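PDB 1BKP: thymidylate synthase A from Bacillus subtilis, which catalyses the reductive methylation of dUMP to dTMP with 5,10-methylenetetrahydrofolate as both methyl donor and reductant, releasing dihydrofolate. Local coordinates for residues V54-T59 and N191-N196; H105-Q110 and T144-P149; Q132-P137 and Q204-E209; H174-A179 and E212-I217. One frame throughout, in Å; residues are numbered along the deposited sequence.

Contact 1 (V54-T59 and N191-N196); sequences VPILTT and NVFQYN
The Phe193 ring takes the apolar side chains of Val54 and Ile56 from two directions. Ile56 CD1 sits over one face, 4.2 Å from the ring centroid and 26° off the normal, a CH-pi contact. Val54 comes in at the rim, its CG1 lying in the ring plane 3.7 Å from Phe193 CE1, and Pro55 O also lies at the ring edge. The ring stands there because Phe193 CG is anti to its backbone N (chi1 173°); Trp64, Ala67 and Ile68 of helix 64-75 also touch it. At the preceding residue of the helix, Pro55 CB rests 4.1 Å from Val192 CG1. All of this is buried packing of an irregular loop, running from strand 39-49 toward helix 64-75, against the long helix 188-206, which links two parallel strands of the central sheet of the thymidylate synthase fold.

Polar atoms enter where Pro55 meets the amide of Asn196. The proline ring lies across that side chain, with Pro55 CD 3.4 Å from Asn196 OD1 and Pro55 CG 3.6 Å from Asn196 CB. Both ends of the amide are held from outside the two segments: Asn196 OD1 accepts a hydrogen bond from Arg200 NE, and Asn196 ND2 donates to Asn51 OD1. A leucine in place of Asn196 would probably leave Arg200 NE and Asn51 OD1 without these partners and disturb the close fit against the Pro55 ring.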
loop_
_atom_site.group_PDB
_atom_site.type_symbol
_atom_site.label_atom_id
_atom_site.label_comp_id
_atom_site.label_asym_id
_atom_site.label_seq_id
_atom_site.Cartn_x
_atom_site.Cartn_y
_atom_site.Cartn_z
ATOM N N VAL A 54 9.533 4.015 21.424
ATOM C CA VAL A 54 9.898 2.955 20.488
ATOM C C VAL A 54 8.720 1.970 20.423
ATOM O O VAL A 54 8.213 1.611 21.443
ATOM C CB VAL A 54 11.151 2.241 21.034
ATOM C CG1 VAL A 54 11.392 0.954 20.308
ATOM C CG2 VAL A 54 12.357 3.158 20.738
ATOM N N PRO A 55 8.186 1.655 19.217
ATOM C CA PRO A 55 7.082 0.714 19.201
ATOM C C PRO A 55 7.606 -0.715 19.443
ATOM O O PRO A 55 8.147 -1.317 18.548
ATOM C CB PRO A 55 6.464 0.883 17.775
ATOM C CG PRO A 55 7.586 1.372 16.962
ATOM C CD PRO A 55 8.419 2.278 17.889
ATOM N N ILE A 56 7.480 -1.218 20.672
ATOM C CA ILE A 56 7.947 -2.556 20.957
ATOM C C ILE A 56 7.060 -3.108 22.030
ATOM O O ILE A 56 6.391 -2.348 22.801
ATOM C CB ILE A 56 9.443 -2.541 21.368
ATOM C CG1 ILE A 56 10.045 -3.959 21.363
ATOM C CG2 ILE A 56 9.665 -1.853 22.733
ATOM C CD1 ILE A 56 11.597 -3.933 21.369
ATOM N N LEU A 57 6.763 -4.404 21.872
ATOM C CA LEU A 57 5.888 -5.033 22.866
ATOM C C LEU A 57 6.596 -5.227 24.201
ATOM O O LEU A 57 7.808 -5.496 24.205
ATOM C CB LEU A 57 5.485 -6.443 22.438
ATOM C CG LEU A 57 4.569 -6.599 21.199
ATOM C CD1 LEU A 57 3.965 -8.046 21.246
ATOM C CD2 LEU A 57 3.480 -5.430 21.220
ATOM N N THR A 58 5.848 -5.127 25.313
ATOM C CA THR A 58 6.459 -5.474 26.601
ATOM C C THR A 58 5.793 -6.754 27.198
ATOM O O THR A 58 6.219 -7.277 28.249
ATOM C CB THR A 58 6.415 -4.383 27.562
ATOM O OG1 THR A 58 5.055 -4.091 27.930
ATOM C CG2 THR A 58 7.215 -3.126 27.000
ATOM N N THR A 59 4.728 -7.235 26.562
ATOM C CA THR A 59 4.058 -8.421 27.077
ATOM C C THR A 59 4.815 -9.719 26.746
ATOM O O THR A 59 4.437 -10.786 27.185
ATOM C CB THR A 59 2.572 -8.537 26.671
ATOM O OG1 THR A 59 2.556 -8.543 25.275
ATOM C CG2 THR A 59 1.698 -7.323 27.237
ATOM N N ASN A 191 8.366 -7.191 12.786
ATOM C CA ASN A 191 8.296 -6.288 11.620
ATOM C C ASN A 191 8.006 -4.828 11.973
ATOM O O ASN A 191 8.672 -3.931 11.460
ATOM C CB ASN A 191 7.222 -6.800 10.680
ATOM C CG ASN A 191 7.683 -7.968 9.846
ATOM O OD1 ASN A 191 8.897 -8.108 9.490
ATOM N ND2 ASN A 191 6.748 -8.801 9.495
ATOM N N VAL A 192 7.164 -4.585 12.996
ATOM C CA VAL A 192 6.774 -3.238 13.381
ATOM C C VAL A 192 8.031 -2.570 14.009
ATOM O O VAL A 192 8.377 -1.418 13.641
ATOM C CB VAL A 192 5.672 -3.279 14.363
ATOM C CG1 VAL A 192 5.402 -1.908 15.003
ATOM C CG2 VAL A 192 4.373 -3.682 13.662
ATOM N N PHE A 193 8.725 -3.302 14.890
ATOM C CA PHE A 193 9.964 -2.712 15.498
ATOM C C PHE A 193 11.035 -2.433 14.440
ATOM O O PHE A 193 11.554 -1.347 14.346
ATOM C CB PHE A 193 10.528 -3.689 16.555
ATOM C CG PHE A 193 11.885 -3.242 17.116
ATOM C CD1 PHE A 193 11.963 -2.166 17.971
ATOM C CD2 PHE A 193 13.072 -3.898 16.754
ATOM C CE1 PHE A 193 13.238 -1.737 18.492
ATOM C CE2 PHE A 193 14.329 -3.491 17.247
ATOM C CZ PHE A 193 14.418 -2.433 18.105
ATOM N N GLN A 194 11.235 -3.387 13.536
ATOM C CA GLN A 194 12.286 -3.348 12.547
ATOM C C GLN A 194 12.165 -2.137 11.615
ATOM O O GLN A 194 13.165 -1.451 11.402
ATOM C CB GLN A 194 12.204 -4.651 11.780
ATOM C CG GLN A 194 12.768 -4.729 10.422
ATOM C CD GLN A 194 12.579 -6.162 9.830
ATOM O OE1 GLN A 194 13.525 -6.971 9.799
ATOM N NE2 GLN A 194 11.384 -6.471 9.436
ATOM N N TYR A 195 10.963 -1.813 11.166
ATOM C CA TYR A 195 10.817 -0.656 10.262
ATOM C C TYR A 195 10.918 0.687 10.964
ATOM O O TYR A 195 11.312 1.719 10.328
ATOM C CB TYR A 195 9.595 -0.805 9.280
ATOM C CG TYR A 195 10.038 -1.586 8.078
ATOM C CD1 TYR A 195 10.128 -3.018 8.118
ATOM C CD2 TYR A 195 10.430 -0.910 6.886
ATOM C CE1 TYR A 195 10.586 -3.750 7.012
ATOM C CE2 TYR A 195 10.909 -1.604 5.779
ATOM C CZ TYR A 195 10.976 -3.041 5.863
ATOM O OH TYR A 195 11.482 -3.691 4.758
ATOM N N ASN A 196 10.587 0.719 12.266
ATOM C CA ASN A 196 10.769 1.977 12.993
ATOM C C ASN A 196 12.298 2.252 13.150
ATOM O O ASN A 196 12.792 3.422 13.047
ATOM C CB ASN A 196 10.086 1.887 14.375
ATOM C CG ASN A 196 10.093 3.217 15.074
ATOM O OD1 ASN A 196 10.910 3.406 15.901
ATOM N ND2 ASN A 196 9.267 4.201 14.618
#

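Contact 2 (H105-Q110 and T144-P149); sequences HAYGFQ and TMLWNP
Gln110 and Asn148 meet through their amides, whose planes stand 82° apart. Asn148 ND2 donates to Gln110 OE1 at 3.0 Å and 165°; the acceptor lies in the plane of the Asn148 amide, whereas the donor stands above the carbonyl plane of Gln110 and misses its lone pairs. Beside this bond, Leu146 reaches over with both methyls: CD1 touches Tyr107 CD1 obliquely at 3.7 Å, and CD2 lies 4.0 Å from Gln110 CB. A water bridges the backbones, accepting from Tyr107 N at 3.0 Å and donating to Leu146 O at 2.9 Å.

The Gln110 chain bends at its second torsion (chi2 -56°), which turns its amide back over its own segment. There Gln110 NE2 donates to His105 O at 3.0 Å, nearly straight, and also to Glu151 OE1, so both ends of the amide are fixed. With a leucine replacing Gln110, His105 O and Glu151 would probably each lose a donor and Asn148 ND2 an acceptor. Asn148 ND2 has a further partner in Asp150 OD2 of the second subunit.

Tyr107 sits about 5 Å, side chain to side chain, from the catalytic Cys160, and its OH makes a weak hydrogen bond to Cys160 N. The contact joins the start of helix 108-112 to the loop leaving strand 143-145, which lies next to strand 161-169 and against the second subunit.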
loop_
_atom_site.group_PDB
_atom_site.type_symbol
_atom_site.label_atom_id
_atom_site.label_comp_id
_atom_site.label_asym_id
_atom_site.label_seq_id
_atom_site.Cartn_x
_atom_site.Cartn_y
_atom_site.Cartn_z
ATOM N N HIS A 105 15.697 -13.452 -6.632
ATOM C CA HIS A 105 15.712 -12.015 -6.878
ATOM C C HIS A 105 14.749 -11.265 -5.973
ATOM O O HIS A 105 13.949 -10.542 -6.460
ATOM C CB HIS A 105 15.350 -11.822 -8.360
ATOM C CG HIS A 105 16.450 -12.205 -9.289
ATOM N ND1 HIS A 105 16.469 -11.817 -10.609
ATOM C CD2 HIS A 105 17.599 -12.900 -9.082
ATOM C CE1 HIS A 105 17.579 -12.261 -11.189
ATOM N NE2 HIS A 105 18.286 -12.919 -10.279
ATOM N N ALA A 106 14.748 -11.593 -4.685
ATOM C CA ALA A 106 13.864 -11.009 -3.687
ATOM C C ALA A 106 14.601 -10.139 -2.713
ATOM O O ALA A 106 15.865 -10.153 -2.565
ATOM C CB ALA A 106 13.243 -12.109 -2.963
ATOM N N TYR A 107 13.814 -9.392 -1.976
ATOM C CA TYR A 107 14.282 -8.535 -0.942
ATOM C C TYR A 107 15.473 -7.680 -1.265
ATOM O O TYR A 107 15.360 -6.739 -2.051
ATOM C CB TYR A 107 14.477 -9.352 0.369
ATOM C CG TYR A 107 13.209 -9.784 1.071
ATOM C CD1 TYR A 107 12.578 -8.934 1.998
ATOM C CD2 TYR A 107 12.651 -11.051 0.872
ATOM C CE1 TYR A 107 11.431 -9.330 2.721
ATOM C CE2 TYR A 107 11.501 -11.438 1.612
ATOM C CZ TYR A 107 10.915 -10.577 2.520
ATOM O OH TYR A 107 9.795 -10.949 3.253
ATOM N N GLY A 108 16.587 -7.926 -0.568
ATOM C CA GLY A 108 17.781 -7.166 -0.827
ATOM C C GLY A 108 18.175 -7.050 -2.276
ATOM O O GLY A 108 18.657 -6.036 -2.667
ATOM N N PHE A 109 17.936 -8.076 -3.079
ATOM C CA PHE A 109 18.265 -8.056 -4.507
ATOM C C PHE A 109 17.503 -6.902 -5.198
ATOM O O PHE A 109 18.094 -6.135 -5.977
ATOM C CB PHE A 109 17.858 -9.369 -5.153
ATOM C CG PHE A 109 18.213 -9.430 -6.613
ATOM C CD1 PHE A 109 19.509 -9.827 -7.004
ATOM C CD2 PHE A 109 17.303 -9.013 -7.579
ATOM C CE1 PHE A 109 19.856 -9.785 -8.379
ATOM C CE2 PHE A 109 17.652 -8.952 -8.928
ATOM C CZ PHE A 109 18.930 -9.337 -9.335
ATOM N N GLN A 110 16.232 -6.677 -4.835
ATOM C CA GLN A 110 15.470 -5.627 -5.470
ATOM C C GLN A 110 16.008 -4.249 -5.072
ATOM O O GLN A 110 15.965 -3.313 -5.860
ATOM C CB GLN A 110 13.994 -5.758 -5.098
ATOM C CG GLN A 110 13.307 -6.998 -5.851
ATOM C CD GLN A 110 13.461 -6.892 -7.359
ATOM O OE1 GLN A 110 13.374 -5.774 -7.911
ATOM N NE2 GLN A 110 13.683 -7.996 -8.045
ATOM N N THR A 144 9.590 2.848 -1.967
ATOM C CA THR A 144 10.489 1.778 -2.362
ATOM C C THR A 144 9.497 0.636 -2.498
ATOM O O THR A 144 8.462 0.633 -1.773
ATOM C CB THR A 144 11.529 1.393 -1.319
ATOM O OG1 THR A 144 10.917 1.052 -0.061
ATOM C CG2 THR A 144 12.453 2.564 -1.083
ATOM N N MET A 145 9.921 -0.347 -3.262
ATOM C CA MET A 145 9.060 -1.460 -3.672
ATOM C C MET A 145 9.832 -2.693 -3.871
ATOM O O MET A 145 10.717 -2.729 -4.786
ATOM C CB MET A 145 8.459 -1.046 -5.089
ATOM C CG MET A 145 7.417 -2.043 -5.732
ATOM S SD MET A 145 6.117 -2.380 -4.616
ATOM C CE MET A 145 5.390 -0.761 -4.384
ATOM N N LEU A 146 9.461 -3.737 -3.131
ATOM C CA LEU A 146 10.117 -5.050 -3.312
ATOM C C LEU A 146 9.263 -5.937 -4.190
ATOM O O LEU A 146 9.815 -6.904 -4.757
ATOM C CB LEU A 146 10.281 -5.751 -1.994
ATOM C CG LEU A 146 11.082 -5.071 -0.893
ATOM C CD1 LEU A 146 11.152 -5.848 0.473
ATOM C CD2 LEU A 146 12.493 -4.790 -1.485
ATOM N N TRP A 147 7.995 -5.560 -4.408
ATOM C CA TRP A 147 7.041 -6.345 -5.268
ATOM C C TRP A 147 7.246 -5.933 -6.751
ATOM O O TRP A 147 6.515 -5.090 -7.285
ATOM C CB TRP A 147 5.584 -6.073 -4.904
ATOM C CG TRP A 147 4.622 -7.068 -5.448
ATOM C CD1 TRP A 147 3.991 -7.022 -6.617
ATOM C CD2 TRP A 147 4.214 -8.273 -4.799
ATOM N NE1 TRP A 147 3.192 -8.143 -6.765
ATOM C CE2 TRP A 147 3.320 -8.929 -5.661
ATOM C CE3 TRP A 147 4.532 -8.859 -3.569
ATOM C CZ2 TRP A 147 2.715 -10.161 -5.332
ATOM C CZ3 TRP A 147 3.936 -10.095 -3.227
ATOM C CH2 TRP A 147 3.054 -10.718 -4.088
ATOM N N ASN A 148 8.298 -6.434 -7.355
ATOM C CA ASN A 148 8.643 -6.151 -8.729
ATOM C C ASN A 148 7.869 -7.220 -9.540
ATOM O O ASN A 148 8.253 -8.387 -9.558
ATOM C CB ASN A 148 10.142 -6.378 -8.934
ATOM C CG ASN A 148 10.591 -6.044 -10.365
ATOM O OD1 ASN A 148 9.821 -6.196 -11.332
ATOM N ND2 ASN A 148 11.877 -5.703 -10.521
ATOM N N PRO A 149 6.852 -6.781 -10.317
ATOM C CA PRO A 149 6.011 -7.709 -11.115
ATOM C C PRO A 149 6.731 -8.570 -12.163
ATOM O O PRO A 149 6.294 -9.659 -12.459
ATOM C CB PRO A 149 4.922 -6.782 -11.720
ATOM C CG PRO A 149 5.626 -5.387 -11.750
ATOM C CD PRO A 149 6.549 -5.351 -10.585
HETATM O O HOH W 1 11.120 -9.077 -3.337
#

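Contact 3 (Q132-P137 and Q204-E209); sequences QLKNNP and QVTGYE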
loop_
_atom_site.group_PDB
_atom_site.type_symbol
_atom_site.label_atom_id
_atom_site.label_comp_id
_atom_site.label_asym_id
_atom_site.label_seq_id
_atom_site.Cartn_x
_atom_site.Cartn_y
_atom_site.Cartn_z
ATOM N N GLN A 132 16.811 11.820 -2.848
ATOM C CA GLN A 132 15.523 12.528 -2.989
ATOM C C GLN A 132 14.939 13.105 -1.694
ATOM O O GLN A 132 14.377 14.220 -1.693
ATOM C CB GLN A 132 14.494 11.606 -3.664
ATOM C CG GLN A 132 14.839 11.338 -5.178
ATOM C CD GLN A 132 14.834 12.667 -6.024
ATOM O OE1 GLN A 132 15.865 13.240 -6.298
ATOM N NE2 GLN A 132 13.661 13.139 -6.371
ATOM N N LEU A 133 15.128 12.390 -0.584
ATOM C CA LEU A 133 14.656 12.921 0.687
ATOM C C LEU A 133 15.418 14.240 1.018
ATOM O O LEU A 133 14.850 15.179 1.590
ATOM C CB LEU A 133 14.924 11.897 1.806
ATOM C CG LEU A 133 13.992 10.662 1.787
ATOM C CD1 LEU A 133 14.416 9.651 2.870
ATOM C CD2 LEU A 133 12.501 11.186 2.014
ATOM N N LYS A 134 16.695 14.299 0.664
ATOM C CA LYS A 134 17.455 15.534 0.934
ATOM C C LYS A 134 17.243 16.629 -0.107
ATOM O O LYS A 134 17.243 17.789 0.254
ATOM C CB LYS A 134 18.989 15.257 0.959
ATOM C CG LYS A 134 19.399 14.309 2.120
ATOM C CD LYS A 134 20.908 14.072 2.193
ATOM C CE LYS A 134 21.327 13.152 1.033
ATOM N NZ LYS A 134 22.724 12.641 1.243
ATOM N N ASN A 135 17.135 16.258 -1.377
ATOM C CA ASN A 135 17.099 17.224 -2.486
ATOM C C ASN A 135 15.732 17.519 -3.099
ATOM O O ASN A 135 15.563 18.563 -3.707
ATOM C CB ASN A 135 18.043 16.721 -3.602
ATOM C CG ASN A 135 19.494 16.682 -3.133
ATOM O OD1 ASN A 135 20.072 15.638 -2.745
ATOM N ND2 ASN A 135 20.000 17.829 -2.966
ATOM N N ASN A 136 14.770 16.636 -2.893
ATOM C CA ASN A 136 13.424 16.887 -3.416
ATOM C C ASN A 136 12.520 16.452 -2.282
ATOM O O ASN A 136 11.675 15.544 -2.445
ATOM C CB ASN A 136 13.223 16.018 -4.688
ATOM C CG ASN A 136 11.946 16.318 -5.421
ATOM O OD1 ASN A 136 11.511 15.509 -6.236
ATOM N ND2 ASN A 136 11.316 17.430 -5.117
ATOM N N PRO A 137 12.631 17.146 -1.125
ATOM C CA PRO A 137 11.803 16.728 0.039
ATOM C C PRO A 137 10.315 16.633 -0.156
ATOM O O PRO A 137 9.692 15.754 0.387
ATOM C CB PRO A 137 12.076 17.789 1.089
ATOM C CG PRO A 137 12.708 18.982 0.299
ATOM C CD PRO A 137 13.411 18.398 -0.855
ATOM N N GLN A 204 18.335 10.149 10.740
ATOM C CA GLN A 204 19.573 10.609 11.311
ATOM C C GLN A 204 20.530 11.032 10.212
ATOM O O GLN A 204 21.115 12.084 10.328
ATOM C CB GLN A 204 20.200 9.536 12.220
ATOM C CG GLN A 204 21.667 9.919 12.663
ATOM C CD GLN A 204 22.148 9.049 13.807
ATOM O OE1 GLN A 204 21.432 8.887 14.780
ATOM N NE2 GLN A 204 23.382 8.477 13.695
ATOM N N VAL A 205 20.608 10.274 9.121
ATOM C CA VAL A 205 21.539 10.573 8.065
ATOM C C VAL A 205 21.098 11.599 6.982
ATOM O O VAL A 205 21.905 11.993 6.121
ATOM C CB VAL A 205 22.055 9.320 7.441
ATOM C CG1 VAL A 205 22.755 8.499 8.495
ATOM C CG2 VAL A 205 20.940 8.517 6.733
ATOM N N THR A 206 19.813 11.983 7.000
ATOM C CA THR A 206 19.299 12.932 6.051
ATOM C C THR A 206 19.029 14.248 6.783
ATOM O O THR A 206 18.607 15.232 6.186
ATOM C CB THR A 206 18.068 12.435 5.375
ATOM O OG1 THR A 206 17.041 12.100 6.351
ATOM C CG2 THR A 206 18.429 11.257 4.476
ATOM N N GLY A 207 19.195 14.229 8.075
ATOM C CA GLY A 207 19.017 15.416 8.862
ATOM C C GLY A 207 17.628 15.848 9.232
ATOM O O GLY A 207 17.371 17.074 9.343
ATOM N N TYR A 208 16.682 14.921 9.348
ATOM C CA TYR A 208 15.345 15.351 9.734
ATOM C C TYR A 208 15.015 14.835 11.065
ATOM O O TYR A 208 15.728 13.973 11.618
ATOM C CB TYR A 208 14.266 14.792 8.745
ATOM C CG TYR A 208 14.391 15.320 7.365
ATOM C CD1 TYR A 208 14.118 16.684 7.099
ATOM C CD2 TYR A 208 14.820 14.492 6.301
ATOM C CE1 TYR A 208 14.267 17.213 5.802
ATOM C CE2 TYR A 208 14.989 14.989 5.036
ATOM C CZ TYR A 208 14.702 16.358 4.786
ATOM O OH TYR A 208 14.818 16.883 3.505
ATOM N N GLU A 209 14.030 15.448 11.663
ATOM C CA GLU A 209 13.488 15.011 12.938
ATOM C C GLU A 209 12.512 13.845 12.587
ATOM O O GLU A 209 12.088 13.749 11.448
ATOM C CB GLU A 209 12.639 16.127 13.545
ATOM C CG GLU A 209 13.481 17.157 14.310
ATOM C CD GLU A 209 12.679 17.806 15.446
ATOM O OE1 GLU A 209 11.436 17.994 15.310
ATOM O OE2 GLU A 209 13.301 18.109 16.490
#
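Tyr208 reaches across to the C-terminal turn of helix 125-135, where its OH donates a short hydrogen bond to Leu133 O at 2.6 Å. The donor is tilted 24° from the carbonyl plane and makes an angle of 149° at the oxygen, while the carbonyl oxygen lies at the edge of the tyrosine ring, 3.5 Å from Tyr208 CE2. Here the packing is closest: Pro137 CB comes within 3.8 Å of Tyr208 OH, and the buried Leu133 side chain packs on Trp166, Val168 and Leu173 of the sheet. Tyr208 also touches Val168 and Leu173.

The outer side is looser. Lys134, an exposed residue, passes obliquely over Thr206, Lys134 CG to Thr206 CG2 at 4.0 Å. Thr206 turns its methyl to the lysine, while its OG1 is hydrogen-bonded to Ile202 O one turn back in the helix.

Gly207 follows the helix with positive phi (80°), a conformation in which a side chain would jam against the preceding carbonyl oxygen; the turn leads Tyr208 toward strand 209-223. The contact is thus surface packing between the C-terminal ends of two helices, 125-135 and 188-206, over one end of the central sheet, helix 188-206 being the connection of the beta-alpha-beta unit formed with strands 172-183 and 209-223.

Contact 4 (H174-A179 and E212-I217); sequences HLEVRA and EYIFNI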
loop_
_atom_site.group_PDB
_atom_site.type_symbol
_atom_site.label_atom_id
_atom_site.label_comp_id
_atom_site.label_asym_id
_atom_site.label_seq_id
_atom_site.Cartn_x
_atom_site.Cartn_y
_atom_site.Cartn_z
ATOM N N HIS A 174 8.198 11.363 7.968
ATOM C CA HIS A 174 7.129 10.389 8.301
ATOM C C HIS A 174 7.364 9.151 7.430
ATOM O O HIS A 174 7.809 9.276 6.246
ATOM C CB HIS A 174 5.759 11.027 7.992
ATOM C CG HIS A 174 5.570 12.366 8.627
ATOM N ND1 HIS A 174 4.777 12.589 9.753
ATOM C CD2 HIS A 174 6.014 13.602 8.233
ATOM C CE1 HIS A 174 4.749 13.893 10.020
ATOM N NE2 HIS A 174 5.481 14.532 9.121
ATOM N N LEU A 175 7.010 7.955 7.975
ATOM C CA LEU A 175 7.252 6.730 7.248
ATOM C C LEU A 175 5.951 5.961 7.264
ATOM O O LEU A 175 5.325 5.837 8.335
ATOM C CB LEU A 175 8.342 5.833 7.931
ATOM C CG LEU A 175 8.421 4.362 7.439
ATOM C CD1 LEU A 175 8.729 4.389 5.903
ATOM C CD2 LEU A 175 9.528 3.594 8.187
ATOM N N GLU A 176 5.529 5.468 6.082
ATOM C CA GLU A 176 4.332 4.622 6.029
ATOM C C GLU A 176 4.787 3.299 5.390
ATOM O O GLU A 176 5.366 3.286 4.313
ATOM C CB GLU A 176 3.226 5.294 5.180
ATOM C CG GLU A 176 1.967 4.472 5.165
ATOM C CD GLU A 176 0.698 5.240 4.789
ATOM O OE1 GLU A 176 0.815 6.293 4.139
ATOM O OE2 GLU A 176 -0.400 4.775 5.136
ATOM N N VAL A 177 4.442 2.166 5.986
ATOM C CA VAL A 177 4.887 0.880 5.468
ATOM C C VAL A 177 3.658 -0.013 5.229
ATOM O O VAL A 177 2.665 0.142 5.905
ATOM C CB VAL A 177 5.767 0.236 6.637
ATOM C CG1 VAL A 177 6.169 -1.132 6.399
ATOM C CG2 VAL A 177 7.008 1.094 6.885
ATOM N N ARG A 178 3.750 -0.986 4.335
ATOM C CA ARG A 178 2.624 -1.927 4.188
ATOM C C ARG A 178 3.091 -3.346 4.086
ATOM O O ARG A 178 4.023 -3.634 3.302
ATOM C CB ARG A 178 1.734 -1.665 2.957
ATOM C CG ARG A 178 0.390 -2.520 2.995
ATOM C CD ARG A 178 -0.582 -2.001 1.952
ATOM N NE ARG A 178 -1.810 -2.768 2.059
ATOM C CZ ARG A 178 -2.059 -3.917 1.465
ATOM N NH1 ARG A 178 -1.285 -4.346 0.475
ATOM N NH2 ARG A 178 -3.204 -4.526 1.712
ATOM N N ALA A 179 2.428 -4.216 4.817
ATOM C CA ALA A 179 2.617 -5.654 4.700
ATOM C C ALA A 179 1.327 -6.178 4.015
ATOM O O ALA A 179 0.202 -5.902 4.465
ATOM C CB ALA A 179 2.700 -6.315 6.066
ATOM N N GLU A 212 5.648 10.888 12.063
ATOM C CA GLU A 212 4.768 9.754 12.438
ATOM C C GLU A 212 5.258 8.448 11.835
ATOM O O GLU A 212 5.993 8.497 10.833
ATOM C CB GLU A 212 3.366 10.101 11.875
ATOM C CG GLU A 212 2.329 9.209 12.394
ATOM C CD GLU A 212 0.967 9.839 12.343
ATOM O OE1 GLU A 212 0.778 10.823 11.588
ATOM O OE2 GLU A 212 0.079 9.324 13.059
ATOM N N TYR A 213 4.869 7.274 12.406
ATOM C CA TYR A 213 5.300 5.983 11.810
ATOM C C TYR A 213 3.968 5.191 11.700
ATOM O O TYR A 213 3.253 5.091 12.694
ATOM C CB TYR A 213 6.241 5.281 12.773
ATOM C CG TYR A 213 6.476 3.828 12.407
ATOM C CD1 TYR A 213 6.957 3.439 11.160
ATOM C CD2 TYR A 213 6.248 2.841 13.344
ATOM C CE1 TYR A 213 7.217 2.071 10.892
ATOM C CE2 TYR A 213 6.521 1.493 13.085
ATOM C CZ TYR A 213 7.025 1.130 11.843
ATOM O OH TYR A 213 7.422 -0.217 11.625
ATOM N N ILE A 214 3.599 4.778 10.495
ATOM C CA ILE A 214 2.340 4.104 10.205
ATOM C C ILE A 214 2.668 2.717 9.613
ATOM O O ILE A 214 3.397 2.623 8.646
ATOM C CB ILE A 214 1.597 4.977 9.192
ATOM C CG1 ILE A 214 1.392 6.363 9.804
ATOM C CG2 ILE A 214 0.291 4.358 8.836
ATOM C CD1 ILE A 214 1.647 7.471 8.842
ATOM N N PHE A 215 1.934 1.692 10.052
ATOM C CA PHE A 215 2.215 0.308 9.635
ATOM C C PHE A 215 0.863 -0.278 9.258
ATOM O O PHE A 215 -0.066 -0.345 10.069
ATOM C CB PHE A 215 2.817 -0.458 10.796
ATOM C CG PHE A 215 3.403 -1.846 10.384
ATOM C CD1 PHE A 215 2.562 -2.942 10.165
ATOM C CD2 PHE A 215 4.769 -1.985 10.151
ATOM C CE1 PHE A 215 3.061 -4.209 9.681
ATOM C CE2 PHE A 215 5.350 -3.249 9.666
ATOM C CZ PHE A 215 4.508 -4.356 9.431
ATOM N N ASN A 216 0.730 -0.559 7.995
ATOM C CA ASN A 216 -0.541 -1.082 7.438
ATOM C C ASN A 216 -0.434 -2.542 7.177
ATOM O O ASN A 216 0.575 -2.964 6.614
ATOM C CB ASN A 216 -0.771 -0.439 6.071
ATOM C CG ASN A 216 -1.095 1.061 6.183
ATOM O OD1 ASN A 216 -2.029 1.430 6.905
ATOM N ND2 ASN A 216 -0.215 1.914 5.673
ATOM N N ILE A 217 -1.513 -3.291 7.388
ATOM C CA ILE A 217 -1.414 -4.750 7.107
ATOM C C ILE A 217 -2.671 -5.138 6.313
ATOM O O ILE A 217 -3.762 -4.687 6.654
ATOM C CB ILE A 217 -1.458 -5.615 8.360
ATOM C CG1 ILE A 217 -0.381 -5.251 9.384
ATOM C CG2 ILE A 217 -1.159 -7.087 7.996
ATOM C CD1 ILE A 217 -0.960 -4.488 10.511
#
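Strands 174-179 and 212-217 run parallel, their axes approaching to 4.6 Å with directions 18° from each other, and pair in unbroken register from Leu175 with Tyr213 to Ala179 with Ile217 through five backbone hydrogen bonds.

On the face carrying Glu176, Arg178, Ile214 and Asn216, polar groups interlock. Asn216 ND2 donates to Glu176 OE2 at 2.9 Å, meeting the carboxylate on its anti side, 21° out of plane, and makes a weak bond to Val177 O as well. Asn216 CG is anti to the carbonyl carbon (chi1 -69°), which leans the amide toward the neighbouring strand; its OD1 takes Gln46 NE2. The second subunit packs on this face: Glu176 OE1 forms a salt bridge with Arg178 NH2 of that subunit, the reverse pair completes a reciprocal exchange, and Glu176 OE2 accepts from Ser44 OG of the second subunit. Arg178 NH1 also hydrogen-bonds Tyr162 OH. Each buried carboxylate is therefore answered by a guanidinium of the partner chain, which probably favours its ionised form.

The opposite face is mainly apolar. Leu175 lies alongside Tyr213, Leu175 CD2 to Tyr213 CE1 at 3.9 Å. Val177 CG1 approaches Phe215 CE2 at 4.0 Å, and Ala179 CB follows at 4.2 Å from Phe215 CE1. Helix 188-206 covers this side, completing the beta-alpha-beta crossover between the two strands, while strands 161-169 and 39-49 flank the pair in the mixed sheet.

How the contacts relate
Helix 188-206 ties three of the contacts together: contact 1 packs on its early part, contact 3 lies at its C-terminal end, and contact 4 pairs the strands it connects. Contacts 1 and 4 touch directly, Tyr213 OH lying 2.5 Å from Val192 O in a probable hydrogen bond. Contact 2 stands apart from contact 4, about 7 Å between nearest atoms, yet reaches the same sheet, and both meet the second subunit. It lies beside catalytic Cys160, whose side chain is about 11 Å from that of Val192. Contact 1 contains Asn191, and contact 4 lies near Asn182 and Asn191 (side chains about 4 Å from those of Ile217 and Phe215), both predicted to bind dUMP shared between the subunits.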